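Local coordinates for protein VIN1 (Oscarella pearsei, PDB 6BFI) that binds actin filaments as a vinculin homolog of a sponge and may play a role in cell-cell adhesion, at residues A[694-705]-A[725-736]. Residues are numbered along the deposited sequence; the frame is centred on the assembly and turned at random.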
# COMPACT_ATOMS: atom_id res chain seq x y z
N LEU A 694 23.43 6.79 9.93
CA LEU A 694 22.45 7.87 9.97
C LEU A 694 21.25 7.50 10.83
O LEU A 694 20.72 8.33 11.57
CB LEU A 694 21.99 8.23 8.55
CG LEU A 694 23.05 8.60 7.52
CD1 LEU A 694 22.39 9.12 6.25
CD2 LEU A 694 24.03 9.62 8.08
N VAL A 695 20.80 6.24 10.74
CA VAL A 695 19.61 5.83 11.47
C VAL A 695 19.89 5.76 12.97
O VAL A 695 19.07 6.19 13.78
CB VAL A 695 19.08 4.50 10.92
CG1 VAL A 695 17.99 3.98 11.81
CG2 VAL A 695 18.57 4.68 9.50
N LYS A 696 21.05 5.22 13.35
CA LYS A 696 21.41 5.19 14.77
C LYS A 696 21.52 6.60 15.33
O LYS A 696 20.99 6.89 16.41
CB LYS A 696 22.71 4.42 14.96
CG LYS A 696 22.53 2.96 15.33
CD LYS A 696 23.88 2.28 15.53
CE LYS A 696 23.72 0.87 16.06
NZ LYS A 696 25.03 0.18 16.22
N GLN A 697 22.21 7.48 14.61
CA GLN A 697 22.31 8.87 15.05
C GLN A 697 20.93 9.50 15.20
O GLN A 697 20.66 10.22 16.17
CB GLN A 697 23.16 9.67 14.05
CG GLN A 697 23.45 11.10 14.46
CD GLN A 697 24.65 11.22 15.39
OE1 GLN A 697 24.98 10.30 16.13
NE2 GLN A 697 25.31 12.37 15.35
N MET A 698 20.03 9.23 14.25
CA MET A 698 18.67 9.77 14.33
C MET A 698 17.94 9.24 15.55
O MET A 698 17.17 9.97 16.19
CB MET A 698 17.91 9.45 13.05
CG MET A 698 16.57 10.16 12.92
SD MET A 698 15.78 9.86 11.33
CE MET A 698 17.15 10.16 10.21
N ALA A 699 18.15 7.97 15.89
CA ALA A 699 17.54 7.41 17.09
C ALA A 699 18.06 8.10 18.35
O ALA A 699 17.27 8.47 19.23
CB ALA A 699 17.80 5.90 17.16
N ARG A 700 19.38 8.29 18.44
CA ARG A 700 19.95 9.02 19.57
C ARG A 700 19.33 10.40 19.70
O ARG A 700 18.87 10.79 20.78
CB ARG A 700 21.47 9.13 19.40
CG ARG A 700 22.20 7.80 19.27
CD ARG A 700 23.70 8.02 19.08
NE ARG A 700 24.41 6.78 18.78
CZ ARG A 700 24.95 6.50 17.60
NH1 ARG A 700 24.87 7.36 16.60
NH2 ARG A 700 25.58 5.34 17.42
N LYS A 701 19.29 11.15 18.60
CA LYS A 701 18.71 12.49 18.62
C LYS A 701 17.25 12.46 19.05
O LYS A 701 16.81 13.33 19.82
CB LYS A 701 18.85 13.13 17.24
CG LYS A 701 20.29 13.39 16.81
CD LYS A 701 20.36 13.91 15.38
CE LYS A 701 21.78 14.27 14.98
NZ LYS A 701 22.33 15.36 15.83
N MET A 702 16.49 11.46 18.59
CA MET A 702 15.08 11.39 18.96
C MET A 702 14.90 11.09 20.44
O MET A 702 13.98 11.61 21.08
CB MET A 702 14.37 10.34 18.11
CG MET A 702 12.86 10.29 18.32
SD MET A 702 11.97 11.74 17.69
CE MET A 702 12.15 11.50 15.92
N ALA A 703 15.79 10.26 21.01
CA ALA A 703 15.77 10.04 22.45
C ALA A 703 16.07 11.33 23.21
O ALA A 703 15.43 11.63 24.23
CB ALA A 703 16.77 8.95 22.83
N MET A 704 17.04 12.11 22.72
CA MET A 704 17.31 13.40 23.33
C MET A 704 16.08 14.30 23.27
O MET A 704 15.77 15.02 24.24
CB MET A 704 18.50 14.08 22.66
CG MET A 704 19.80 13.30 22.79
SD MET A 704 20.10 12.79 24.49
CE MET A 704 20.26 14.37 25.32
N MET A 705 15.36 14.28 22.14
CA MET A 705 14.12 15.05 22.05
C MET A 705 13.13 14.61 23.11
O MET A 705 12.51 15.44 23.78
CB MET A 705 13.49 14.93 20.66
CG MET A 705 12.08 15.51 20.62
SD MET A 705 11.22 15.47 19.04
CE MET A 705 12.29 16.49 18.05
N MET A 725 17.06 20.27 18.58
CA MET A 725 17.05 18.83 18.36
C MET A 725 16.10 18.45 17.23
O MET A 725 16.41 17.58 16.42
CB MET A 725 16.68 18.11 19.65
CG MET A 725 16.84 16.60 19.57
SD MET A 725 18.49 16.14 19.03
CE MET A 725 19.49 16.81 20.36
N ALA A 726 14.94 19.10 17.17
CA ALA A 726 14.01 18.85 16.07
C ALA A 726 14.62 19.20 14.73
O ALA A 726 14.48 18.45 13.76
CB ALA A 726 12.71 19.62 16.29
N LYS A 727 15.32 20.34 14.66
CA LYS A 727 15.95 20.72 13.40
C LYS A 727 17.05 19.74 13.01
O LYS A 727 17.21 19.40 11.83
CB LYS A 727 16.50 22.15 13.50
CG LYS A 727 15.42 23.19 13.72
CD LYS A 727 15.89 24.58 13.31
CE LYS A 727 16.05 25.50 14.52
NZ LYS A 727 16.53 26.85 14.11
N GLU A 728 17.82 19.26 14.00
CA GLU A 728 18.86 18.27 13.71
C GLU A 728 18.26 16.97 13.20
O GLU A 728 18.79 16.35 12.27
CB GLU A 728 19.72 18.04 14.95
CG GLU A 728 20.86 19.03 15.10
CD GLU A 728 21.44 19.07 16.50
OE1 GLU A 728 21.80 20.17 16.96
OE2 GLU A 728 21.52 18.01 17.15
N ILE A 729 17.15 16.53 13.80
CA ILE A 729 16.47 15.33 13.32
C ILE A 729 15.95 15.54 11.91
O ILE A 729 15.97 14.63 11.07
CB ILE A 729 15.34 14.93 14.28
CG1 ILE A 729 15.91 14.52 15.64
CG2 ILE A 729 14.51 13.78 13.71
CD1 ILE A 729 14.86 14.17 16.66
N ALA A 730 15.49 16.76 11.60
CA ALA A 730 15.00 17.05 10.26
C ALA A 730 16.13 16.95 9.24
O ALA A 730 15.96 16.36 8.16
CB ALA A 730 14.35 18.43 10.22
N LEU A 731 17.29 17.53 9.56
CA LEU A 731 18.43 17.45 8.64
C LEU A 731 18.89 16.01 8.46
O LEU A 731 19.22 15.58 7.35
CB LEU A 731 19.57 18.33 9.15
CG LEU A 731 20.78 18.51 8.24
CD1 LEU A 731 20.35 19.02 6.88
CD2 LEU A 731 21.78 19.47 8.88
N ASN A 732 18.91 15.24 9.56
CA ASN A 732 19.24 13.82 9.46
C ASN A 732 18.26 13.09 8.55
O ASN A 732 18.66 12.22 7.77
CB ASN A 732 19.26 13.18 10.85
CG ASN A 732 20.67 13.01 11.38
OD1 ASN A 732 21.60 13.67 10.94
ND2 ASN A 732 20.82 12.10 12.34
N ALA A 733 16.97 13.43 8.64
CA ALA A 733 15.99 12.82 7.75
C ALA A 733 16.22 13.22 6.30
O ALA A 733 15.99 12.41 5.39
CB ALA A 733 14.58 13.22 8.19
N GLN A 734 16.68 14.45 6.06
CA GLN A 734 17.04 14.85 4.70
C GLN A 734 18.16 13.97 4.16
O GLN A 734 18.05 13.41 3.06
CB GLN A 734 17.47 16.32 4.67
CG GLN A 734 16.39 17.31 5.08
CD GLN A 734 16.86 18.75 4.97
OE1 GLN A 734 17.97 19.02 4.52
NE2 GLN A 734 16.01 19.68 5.40
N GLU A 735 19.25 13.83 4.92
CA GLU A 735 20.36 13.00 4.46
C GLU A 735 19.93 11.55 4.26
O GLU A 735 20.35 10.90 3.30
CB GLU A 735 21.52 13.10 5.45
CG GLU A 735 22.22 14.45 5.45
CD GLU A 735 23.19 14.61 6.60
OE1 GLU A 735 23.01 13.93 7.63
OE2 GLU A 735 24.12 15.43 6.48
N LEU A 736 19.08 11.04 5.16
CA LEU A 736 18.57 9.68 5.00
C LEU A 736 17.78 9.54 3.71
O LEU A 736 17.89 8.52 3.02
CB LEU A 736 17.71 9.30 6.20
CG LEU A 736 17.00 7.95 6.10
CD1 LEU A 736 18.00 6.81 6.20
CD2 LEU A 736 15.91 7.81 7.16
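Helices 690-710 and 718-745 pack antiparallel, consecutive in the C-terminal helical bundle that corresponds to the vinculin tail, and M698, K701, I729 and N732 interlock across the interface as knobs into holes. The short segments 694-705 and 725-736 run at 160° with their axes 9.4 Å apart. Helices 669-682, 763-778 and 786-817 close over the apolar side of the pair, while helix 649-659 lies against M704 and M725. On that apolar side I729 pushes into the hole formed by M698, K701, M702 and M705, its CD1 3.6 Å from M702 CA. M698 reaches the other way: with CG anti to the backbone N (chi1 -170°), the chain runs out straight and bends only at its last torsion, which sets CE 3.5 Å from N732 O and also against L736 CD2. At one end, M705 CE rests on A726 CB at 3.6 Å.

The polar edge centres on K701. Its extended chain crosses the N732 side chain at about a right angle, CE 3.5 Å from N732 ND2, before a turn at its last torsion brings NZ to E728. That salt bridge, NZ to OE2 3.1 Å, meets the carboxylate on its anti side and 32° out of plane; its other oxygen, OE1, pairs with R724 of the same helix, so two cations grip the carboxylate. A methionine in place of K701 would probably leave E728 OE2 without its charged mate on the facing helix. Nearer the backbone, K701 CB lies between the two helices, 3.5 Å from M725 SD and 3.6 Å from I729 CG1.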